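Local coordinates for Peptide/nickel transport system substrate-binding protein (Listeria monocytogenes serotype 1/2a, PDB 5KZT) that probably serves as the substrate-binding component of a peptide ABC transporter, an OppA-type protein that captures peptides outside the membrane for uptake, at residues N509-P514 / D518-E523; V42-E47 / W206-N211. All coordinates share one frame; numbering follows the deposited sequence.

Contact 1: N509-P514 / D518-E523; sequences NLQKNP and DYTYKE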
ATOM      1  N   ASN A 509     -20.779  -1.215  10.989  1.00 25.00           N
ATOM      2  CA  ASN A 509     -20.363  -1.920   9.753  1.00 25.74           C
ATOM      3  C   ASN A 509     -19.282  -1.180   8.927  1.00 24.80           C
ATOM      4  O   ASN A 509     -19.324  -1.137   7.690  1.00 24.65           O
ATOM      5  CB  ASN A 509     -21.605  -2.284   8.908  1.00 27.77           C
ATOM      6  CG  ASN A 509     -21.854  -3.777   8.872  1.00 29.89           C
ATOM      7  OD1 ASN A 509     -21.003  -4.522   8.429  1.00 31.08           O
ATOM      8  ND2 ASN A 509     -23.001  -4.223   9.378  1.00 32.12           N
ATOM      9  N   LEU A 510     -18.315  -0.597   9.629  1.00 24.17           N
ATOM     10  CA  LEU A 510     -17.140   0.003   8.984  1.00 23.63           C
ATOM     11  C   LEU A 510     -16.195  -1.131   8.630  1.00 23.44           C
ATOM     12  O   LEU A 510     -15.530  -1.678   9.499  1.00 24.11           O
ATOM     13  CB  LEU A 510     -16.465   1.012   9.904  1.00 23.19           C
ATOM     14  CG  LEU A 510     -15.237   1.745   9.346  1.00 22.82           C
ATOM     15  CD1 LEU A 510     -15.644   2.595   8.155  1.00 23.35           C
ATOM     16  CD2 LEU A 510     -14.556   2.594  10.417  1.00 22.72           C
ATOM     17  N   GLN A 511     -16.146  -1.521   7.366  1.00 18.59           N
ATOM     18  CA  GLN A 511     -15.342  -2.685   7.005  1.00 18.25           C
ATOM     19  C   GLN A 511     -13.885  -2.307   6.838  1.00 17.23           C
ATOM     20  O   GLN A 511     -13.552  -1.547   5.935  1.00 15.98           O
ATOM     21  CB  GLN A 511     -15.858  -3.317   5.719  1.00 17.86           C
ATOM     22  CG  GLN A 511     -15.033  -4.484   5.244  1.00 18.29           C
ATOM     23  CD  GLN A 511     -15.741  -5.257   4.158  1.00 18.63           C
ATOM     24  OE1 GLN A 511     -16.911  -5.631   4.324  1.00 19.39           O
ATOM     25  NE2 GLN A 511     -15.065  -5.481   3.044  1.00 18.14           N
ATOM     26  N   LYS A 512     -13.031  -2.849   7.713  1.00 17.64           N
ATOM     27  CA  LYS A 512     -11.590  -2.740   7.577  1.00 17.55           C
ATOM     28  C   LYS A 512     -11.109  -3.984   6.849  1.00 17.22           C
ATOM     29  O   LYS A 512     -11.236  -5.089   7.350  1.00 17.86           O
ATOM     30  CB  LYS A 512     -10.904  -2.621   8.949  1.00 19.11           C
ATOM     31  CG  LYS A 512      -9.371  -2.549   8.917  1.00 20.02           C
ATOM     32  CD  LYS A 512      -8.878  -1.211   8.381  1.00 19.95           C
ATOM     33  CE  LYS A 512      -7.402  -1.238   8.032  1.00 20.83           C
ATOM     34  NZ  LYS A 512      -7.124  -1.975   6.773  1.00 20.10           N
ATOM     35  N   ASN A 513     -10.540  -3.796   5.672  1.00 15.82           N
ATOM     36  CA  ASN A 513     -10.005  -4.920   4.921  1.00 15.88           C
ATOM     37  C   ASN A 513      -8.644  -5.350   5.440  1.00 16.38           C
ATOM     38  O   ASN A 513      -7.814  -4.496   5.751  1.00 16.53           O
ATOM     39  CB  ASN A 513      -9.955  -4.541   3.455  1.00 15.10           C
ATOM     40  CG  ASN A 513     -11.345  -4.225   2.910  1.00 14.79           C
ATOM     41  OD1 ASN A 513     -12.274  -4.992   3.141  1.00 16.07           O
ATOM     42  ND2 ASN A 513     -11.497  -3.107   2.216  1.00 14.27           N
ATOM     43  N   PRO A 514      -8.403  -6.681   5.545  1.00 16.91           N
ATOM     44  CA  PRO A 514      -7.116  -7.149   6.052  1.00 17.57           C
ATOM     45  C   PRO A 514      -5.957  -7.009   5.067  1.00 16.78           C
ATOM     46  O   PRO A 514      -4.820  -7.164   5.463  1.00 17.31           O
ATOM     47  CB  PRO A 514      -7.369  -8.620   6.361  1.00 18.98           C
ATOM     48  CG  PRO A 514      -8.449  -9.022   5.425  1.00 18.73           C
ATOM     49  CD  PRO A 514      -9.324  -7.801   5.261  1.00 17.52           C
ATOM     50  N   ASP A 518      -7.735  -0.131   2.065  1.00 17.21           N
ATOM     51  CA  ASP A 518      -7.906  -0.241   3.520  1.00 18.89           C
ATOM     52  C   ASP A 518      -9.351  -0.442   4.022  1.00 17.61           C
ATOM     53  O   ASP A 518      -9.583  -1.239   4.934  1.00 17.25           O
ATOM     54  CB  ASP A 518      -7.276   0.961   4.208  1.00 21.58           C
ATOM     55  CG  ASP A 518      -5.743   0.871   4.260  1.00 24.72           C
ATOM     56  OD1 ASP A 518      -5.098   0.400   3.292  1.00 28.03           O
ATOM     57  OD2 ASP A 518      -5.165   1.288   5.277  1.00 30.08           O
ATOM     58  N   TYR A 519     -10.292   0.275   3.426  1.00 16.45           N
ATOM     59  CA  TYR A 519     -11.687   0.247   3.867  1.00 16.36           C
ATOM     60  C   TYR A 519     -12.649   0.002   2.727  1.00 15.83           C
ATOM     61  O   TYR A 519     -12.335   0.255   1.558  1.00 15.91           O
ATOM     62  CB  TYR A 519     -12.055   1.552   4.580  1.00 16.80           C
ATOM     63  CG  TYR A 519     -11.324   1.734   5.879  1.00 17.49           C
ATOM     64  CD1 TYR A 519     -10.074   2.350   5.925  1.00 18.38           C
ATOM     65  CD2 TYR A 519     -11.873   1.268   7.082  1.00 17.94           C
ATOM     66  CE1 TYR A 519      -9.399   2.518   7.133  1.00 19.35           C
ATOM     67  CE2 TYR A 519     -11.186   1.405   8.287  1.00 18.74           C
ATOM     68  CZ  TYR A 519      -9.958   2.029   8.308  1.00 19.87           C
ATOM     69  OH  TYR A 519      -9.292   2.190   9.520  1.00 21.51           O
ATOM     70  N   THR A 520     -13.818  -0.521   3.081  1.00 15.46           N
ATOM     71  CA  THR A 520     -14.948  -0.599   2.162  1.00 15.44           C
ATOM     72  C   THR A 520     -16.128   0.014   2.899  1.00 15.86           C
ATOM     73  O   THR A 520     -16.608  -0.558   3.886  1.00 16.61           O
ATOM     74  CB  THR A 520     -15.251  -2.037   1.746  1.00 15.67           C
ATOM     75  OG1 THR A 520     -14.095  -2.597   1.097  1.00 15.26           O
ATOM     76  CG2 THR A 520     -16.459  -2.080   0.786  1.00 16.50           C
ATOM     77  N   TYR A 521     -16.566   1.186   2.436  1.00 16.10           N
ATOM     78  CA  TYR A 521     -17.664   1.909   3.068  1.00 16.27           C
ATOM     79  C   TYR A 521     -19.040   1.495   2.558  1.00 17.04           C
ATOM     80  O   TYR A 521     -20.046   2.013   3.064  1.00 17.59           O
ATOM     81  CB  TYR A 521     -17.523   3.418   2.858  1.00 16.54           C
ATOM     82  CG  TYR A 521     -16.191   3.991   3.262  1.00 16.26           C
ATOM     83  CD1 TYR A 521     -15.583   3.643   4.485  1.00 16.01           C
ATOM     84  CD2 TYR A 521     -15.545   4.892   2.451  1.00 17.01           C
ATOM     85  CE1 TYR A 521     -14.355   4.180   4.860  1.00 16.24           C
ATOM     86  CE2 TYR A 521     -14.317   5.444   2.818  1.00 17.38           C
ATOM     87  CZ  TYR A 521     -13.723   5.084   4.016  1.00 16.93           C
ATOM     88  OH  TYR A 521     -12.493   5.630   4.332  1.00 17.42           O
ATOM     89  N   LYS A 522     -19.077   0.590   1.575  1.00 17.43           N
ATOM     90  CA  LYS A 522     -20.293   0.204   0.850  1.00 18.29           C
ATOM     91  C   LYS A 522     -21.498   0.015   1.764  1.00 18.90           C
ATOM     92  O   LYS A 522     -22.532   0.588   1.481  1.00 19.75           O
ATOM     93  CB  LYS A 522     -20.050  -1.073   0.040  1.00 18.75           C
ATOM     94  CG  LYS A 522     -21.227  -1.580  -0.766  1.00 20.18           C
ATOM     95  CD  LYS A 522     -20.878  -2.877  -1.482  1.00 20.82           C
ATOM     96  CE  LYS A 522     -22.136  -3.536  -2.014  1.00 22.69           C
ATOM     97  NZ  LYS A 522     -21.833  -4.716  -2.861  1.00 23.97           N
ATOM     98  N   GLU A 523     -21.357  -0.778   2.828  1.00 18.68           N
ATOM     99  CA  GLU A 523     -22.510  -1.152   3.680  1.00 19.75           C
ATOM    100  C   GLU A 523     -22.422  -0.554   5.074  1.00 19.01           C
ATOM    101  O   GLU A 523     -23.152  -0.958   5.973  1.00 19.98           O
ATOM    102  CB  GLU A 523     -22.660  -2.672   3.746  1.00 21.16           C
ATOM    103  CG  GLU A 523     -22.833  -3.322   2.376  1.00 22.41           C
ATOM    104  CD  GLU A 523     -23.353  -4.757   2.445  1.00 24.89           C
ATOM    105  OE1 GLU A 523     -24.448  -4.989   2.979  1.00 26.21           O
ATOM    106  OE2 GLU A 523     -22.696  -5.670   1.912  1.00 26.07           O
TER
HETATM  107  O   HOH W   1      -4.313  -1.201   6.682  1.00 40.94           O

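Contact 2: V42-E47 / W206-N211; sequences VNQTNE and WTYVKN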
ATOM      1  N   VAL A  42     -10.264   4.834  -4.837  1.00 15.11           N
ATOM      2  CA  VAL A  42     -10.794   4.073  -5.962  1.00 15.30           C
ATOM      3  C   VAL A  42     -11.548   2.806  -5.526  1.00 15.02           C
ATOM      4  O   VAL A  42     -12.440   2.336  -6.250  1.00 15.36           O
ATOM      5  CB  VAL A  42      -9.748   3.737  -7.055  1.00 15.44           C
ATOM      6  CG1 VAL A  42      -9.141   5.006  -7.616  1.00 16.02           C
ATOM      7  CG2 VAL A  42      -8.690   2.789  -6.553  1.00 15.22           C
ATOM      8  N   ASN A  43     -11.233   2.254  -4.353  1.00 14.72           N
ATOM      9  CA  ASN A  43     -12.029   1.131  -3.841  1.00 14.94           C
ATOM     10  C   ASN A  43     -13.499   1.458  -3.530  1.00 15.45           C
ATOM     11  O   ASN A  43     -14.351   0.562  -3.544  1.00 16.03           O
ATOM     12  CB  ASN A  43     -11.403   0.505  -2.608  1.00 15.00           C
ATOM     13  CG  ASN A  43     -11.950  -0.880  -2.338  1.00 15.57           C
ATOM     14  OD1 ASN A  43     -11.955  -1.735  -3.231  1.00 15.79           O
ATOM     15  ND2 ASN A  43     -12.441  -1.115  -1.124  1.00 16.28           N
ATOM     16  N   GLN A  44     -13.797   2.721  -3.254  1.00 15.19           N
ATOM     17  CA  GLN A  44     -15.179   3.144  -2.995  1.00 15.74           C
ATOM     18  C   GLN A  44     -15.943   3.477  -4.276  1.00 16.49           C
ATOM     19  O   GLN A  44     -17.176   3.361  -4.322  1.00 16.63           O
ATOM     20  CB  GLN A  44     -15.217   4.374  -2.094  1.00 15.64           C
ATOM     21  CG  GLN A  44     -14.221   4.386  -0.945  1.00 15.20           C
ATOM     22  CD  GLN A  44     -14.198   3.108  -0.124  1.00 15.02           C
ATOM     23  OE1 GLN A  44     -15.231   2.493   0.134  1.00 15.49           O
ATOM     24  NE2 GLN A  44     -13.018   2.724   0.324  1.00 14.66           N
ATOM     25  N   THR A  45     -15.200   3.949  -5.277  1.00 16.59           N
ATOM     26  CA  THR A  45     -15.772   4.538  -6.489  1.00 17.31           C
ATOM     27  C   THR A  45     -15.766   3.587  -7.679  1.00 17.37           C
ATOM     28  O   THR A  45     -16.437   3.827  -8.680  1.00 17.46           O
ATOM     29  CB  THR A  45     -15.032   5.837  -6.856  1.00 17.55           C
ATOM     30  OG1 THR A  45     -13.674   5.571  -7.158  1.00 17.28           O
ATOM     31  CG2 THR A  45     -15.043   6.805  -5.707  1.00 17.82           C
ATOM     32  N   ASN A  46     -15.013   2.498  -7.567  1.00 17.17           N
ATOM     33  CA  ASN A  46     -14.898   1.549  -8.657  1.00 17.44           C
ATOM     34  C   ASN A  46     -14.845   0.146  -8.106  1.00 17.50           C
ATOM     35  O   ASN A  46     -14.667  -0.052  -6.903  1.00 17.26           O
ATOM     36  CB  ASN A  46     -13.659   1.872  -9.463  1.00 17.15           C
ATOM     37  CG  ASN A  46     -13.783   3.197 -10.186  1.00 17.83           C
ATOM     38  OD1 ASN A  46     -13.384   4.238  -9.669  1.00 18.01           O
ATOM     39  ND2 ASN A  46     -14.396   3.173 -11.353  1.00 18.32           N
ATOM     40  N   GLU A  47     -15.013  -0.827  -8.991  1.00 17.55           N
ATOM     41  CA  GLU A  47     -15.156  -2.195  -8.561  1.00 17.74           C
ATOM     42  C   GLU A  47     -14.696  -3.155  -9.654  1.00 17.26           C
ATOM     43  O   GLU A  47     -14.938  -2.926 -10.830  1.00 17.22           O
ATOM     44  CB  GLU A  47     -16.622  -2.451  -8.186  1.00 18.86           C
ATOM     45  CG  GLU A  47     -16.931  -3.835  -7.609  1.00 19.57           C
ATOM     46  CD  GLU A  47     -18.405  -3.995  -7.306  1.00 21.19           C
ATOM     47  OE1 GLU A  47     -18.828  -3.651  -6.172  1.00 22.22           O
ATOM     48  OE2 GLU A  47     -19.148  -4.432  -8.207  1.00 22.12           O
ATOM     49  N   TRP A 206     -12.557  16.125  -0.257  1.00 21.53           N
ATOM     50  CA  TRP A 206     -13.251  15.416  -1.305  1.00 20.88           C
ATOM     51  C   TRP A 206     -14.432  14.696  -0.687  1.00 20.34           C
ATOM     52  O   TRP A 206     -14.531  14.591   0.545  1.00 19.63           O
ATOM     53  CB  TRP A 206     -12.330  14.436  -2.046  1.00 20.13           C
ATOM     54  CG  TRP A 206     -11.599  13.455  -1.185  1.00 19.01           C
ATOM     55  CD1 TRP A 206     -12.023  12.216  -0.825  1.00 18.30           C
ATOM     56  CD2 TRP A 206     -10.290  13.612  -0.603  1.00 18.69           C
ATOM     57  NE1 TRP A 206     -11.081  11.598  -0.052  1.00 17.68           N
ATOM     58  CE2 TRP A 206     -10.004  12.426   0.097  1.00 17.96           C
ATOM     59  CE3 TRP A 206      -9.336  14.632  -0.620  1.00 19.22           C
ATOM     60  CZ2 TRP A 206      -8.803  12.225   0.787  1.00 17.89           C
ATOM     61  CZ3 TRP A 206      -8.136  14.438   0.059  1.00 19.11           C
ATOM     62  CH2 TRP A 206      -7.884  13.242   0.764  1.00 18.51           C
ATOM     63  N   THR A 207     -15.315  14.201  -1.557  1.00 20.33           N
ATOM     64  CA  THR A 207     -16.630  13.715  -1.165  1.00 20.40           C
ATOM     65  C   THR A 207     -16.994  12.441  -1.916  1.00 20.05           C
ATOM     66  O   THR A 207     -16.735  12.331  -3.108  1.00 19.99           O
ATOM     67  CB  THR A 207     -17.705  14.773  -1.480  1.00 21.45           C
ATOM     68  OG1 THR A 207     -17.249  16.040  -1.028  1.00 21.65           O
ATOM     69  CG2 THR A 207     -19.022  14.457  -0.809  1.00 21.81           C
ATOM     70  N   TYR A 208     -17.596  11.490  -1.203  1.00 19.39           N
ATOM     71  CA  TYR A 208     -18.175  10.310  -1.811  1.00 19.36           C
ATOM     72  C   TYR A 208     -19.662  10.514  -1.762  1.00 20.22           C
ATOM     73  O   TYR A 208     -20.188  10.888  -0.708  1.00 19.84           O
ATOM     74  CB  TYR A 208     -17.813   9.054  -1.024  1.00 18.66           C
ATOM     75  CG  TYR A 208     -16.330   8.741  -0.979  1.00 17.93           C
ATOM     76  CD1 TYR A 208     -15.683   8.184  -2.081  1.00 17.55           C
ATOM     77  CD2 TYR A 208     -15.567   8.989   0.169  1.00 17.61           C
ATOM     78  CE1 TYR A 208     -14.341   7.894  -2.050  1.00 17.08           C
ATOM     79  CE2 TYR A 208     -14.211   8.685   0.202  1.00 17.13           C
ATOM     80  CZ  TYR A 208     -13.616   8.125  -0.915  1.00 16.86           C
ATOM     81  OH  TYR A 208     -12.292   7.830  -0.874  1.00 17.29           O
ATOM     82  N   VAL A 209     -20.347  10.281  -2.878  1.00 20.68           N
ATOM     83  CA  VAL A 209     -21.805  10.353  -2.884  1.00 21.98           C
ATOM     84  C   VAL A 209     -22.329   9.038  -3.414  1.00 21.86           C
ATOM     85  O   VAL A 209     -21.778   8.493  -4.367  1.00 20.92           O
ATOM     86  CB  VAL A 209     -22.339  11.537  -3.721  1.00 23.42           C
ATOM     87  CG1 VAL A 209     -23.851  11.616  -3.611  1.00 24.95           C
ATOM     88  CG2 VAL A 209     -21.755  12.853  -3.215  1.00 23.62           C
ATOM     89  N   LYS A 210     -23.382   8.521  -2.773  1.00 22.35           N
ATOM     90  CA  LYS A 210     -23.993   7.259  -3.199  1.00 22.47           C
ATOM     91  C   LYS A 210     -24.261   7.276  -4.708  1.00 23.14           C
ATOM     92  O   LYS A 210     -24.878   8.207  -5.226  1.00 23.48           O
ATOM     93  CB  LYS A 210     -25.296   6.983  -2.425  1.00 23.41           C
ATOM     94  CG  LYS A 210     -26.055   5.750  -2.906  1.00 23.99           C
ATOM     95  CD  LYS A 210     -27.153   5.310  -1.955  1.00 24.98           C
ATOM     96  CE  LYS A 210     -28.004   4.248  -2.634  1.00 25.96           C
ATOM     97  NZ  LYS A 210     -28.969   3.541  -1.758  1.00 26.83           N
ATOM     98  N   ASN A 211     -23.784   6.240  -5.395  1.00 22.82           N
ATOM     99  CA  ASN A 211     -23.896   6.125  -6.847  1.00 23.68           C
ATOM    100  C   ASN A 211     -25.247   5.507  -7.201  1.00 25.29           C
ATOM    101  O   ASN A 211     -25.466   4.335  -6.946  1.00 25.15           O
ATOM    102  CB  ASN A 211     -22.741   5.269  -7.387  1.00 22.72           C
ATOM    103  CG  ASN A 211     -22.779   5.093  -8.895  1.00 23.21           C
ATOM    104  OD1 ASN A 211     -23.613   5.674  -9.590  1.00 24.50           O
ATOM    105  ND2 ASN A 211     -21.869   4.277  -9.408  1.00 22.37           N
TER

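Contact 1: N509-P514 / D518-E523
Asp518 O is gripped by two donors of segment 509-514, Asn513 N at 2.8 Å and Lys512 NZ at 3.2 Å, which approach from opposite faces of its carbonyl plane. Bends at chi2 and chi4 curl the lysine chain back so that its ammonium also reaches Asn513 O, 2.8 Å from NZ. A water accepts from NZ and donates weakly to Asp518 OD2, linking two opposite charges that stop short of a salt bridge. Further back along the same chain, Lys512 CD lies over one face of the Tyr519 ring, 3.8 Å from its centroid and offset toward the rim, a CH-pi contact. On the face that carries Gln511 and Thr520, Asn513 ND2 points almost straight at Thr520 OG1 (2.9 Å, 173° at the hydrogen), with the hydroxyl in the amide plane. Gln511 NE2 donates to Asn513 OD1 at 2.8 Å and also to Leu52 O; Asn513 ND2 has a second acceptor in Pro517 O, so bonds at both ends orient this amide. Thr520 N donates to Gln511 O (3.0 Å) in the antiparallel hydrogen-bonded pair of these two residues. Leu510 CD1 meets the edge of the Tyr521 ring, 3.8 Å from Tyr521 CD1. This short antiparallel hairpin lies against helix 36-45, where Asn40 and Gln44 bind its backbone, while Lys512 touches strand 264-277 and Tyr519 packs on Tyr501 of strand 491-503, its hydroxyl bonded to Arg247.

Contact 2: V42-E47 / W206-N211
Gln44 and Tyr208 make the main contact between the last turn of helix 36-45 and strand 205-210, by van der Waals contact. Gln44 CB is 3.6 Å from Tyr208 CE1, and Gln44 CG follows the ring outward past CE1 and CZ to the phenol oxygen, 3.9 Å from Tyr208 OH. The two side chains run at a slant to each other, and the glutamine amide stands steeply to the ring, 79° between the planes. Thr45 approaches differently: its methyl CG2 sits in the ring plane at the edge, 3.9 Å from Tyr208 CE1. The CD1/CE1 side of the ring thus meets both consecutive helix residues, the threonine methyl at the edge, the glutamine carbons obliquely, and all three residues are buried. Each group is positioned by its own surroundings. With CG set opposite the carbonyl carbon (chi1 -63°), the tyrosine ring leans off the strand toward the helix. The Gln44 chain bends at chi2 and carries its amide away from the ring, where NE2 donates to Tyr519 O and to Asn40 O while OE1 accepts from Tyr521 N; these bonds hold the buried amide in place. Thr45 OG1 is turned away from the methyl contact and donates to Asn46 OD1 at 2.9 Å. The helix ends here: Asn46 N still bonds to Val42 O (2.9 Å), but Asn46 itself leaves helical geometry. Farther out, Gln44 and Thr45 are tied by backbone bonds to Phe194 and Gly192, and Tyr208 also packs on Phe194 and Leu196 of strand 194-197. The arrangement is a helix C-terminus laid against a mixed sheet, with Tyr208 reaching from the strand to the last helical turn, within the alpha/beta fold of the type 2 periplasmic-binding-protein family to which OppA belongs.

In the fold
Contact 1 and contact 2 lie about 13 Å apart, centre to centre, on the same side of the chain's centre. They come in series: the helix 36-45 and strand 205-210 of contact 2 precede the C-terminal hairpin of contact 1. Gln44 joins them directly, because its amide serves the hairpin backbone while its aliphatic part serves the tyrosine of the strand. Helix 36-45 is therefore held between the late hairpin and the four-stranded sheet that includes strands 16-21 and 205-210. The hairpin also touches strands 264-277 and 491-503 of the large mixed sheet, so it meets elements far apart in sequence, helix 36-45 as well as those strands.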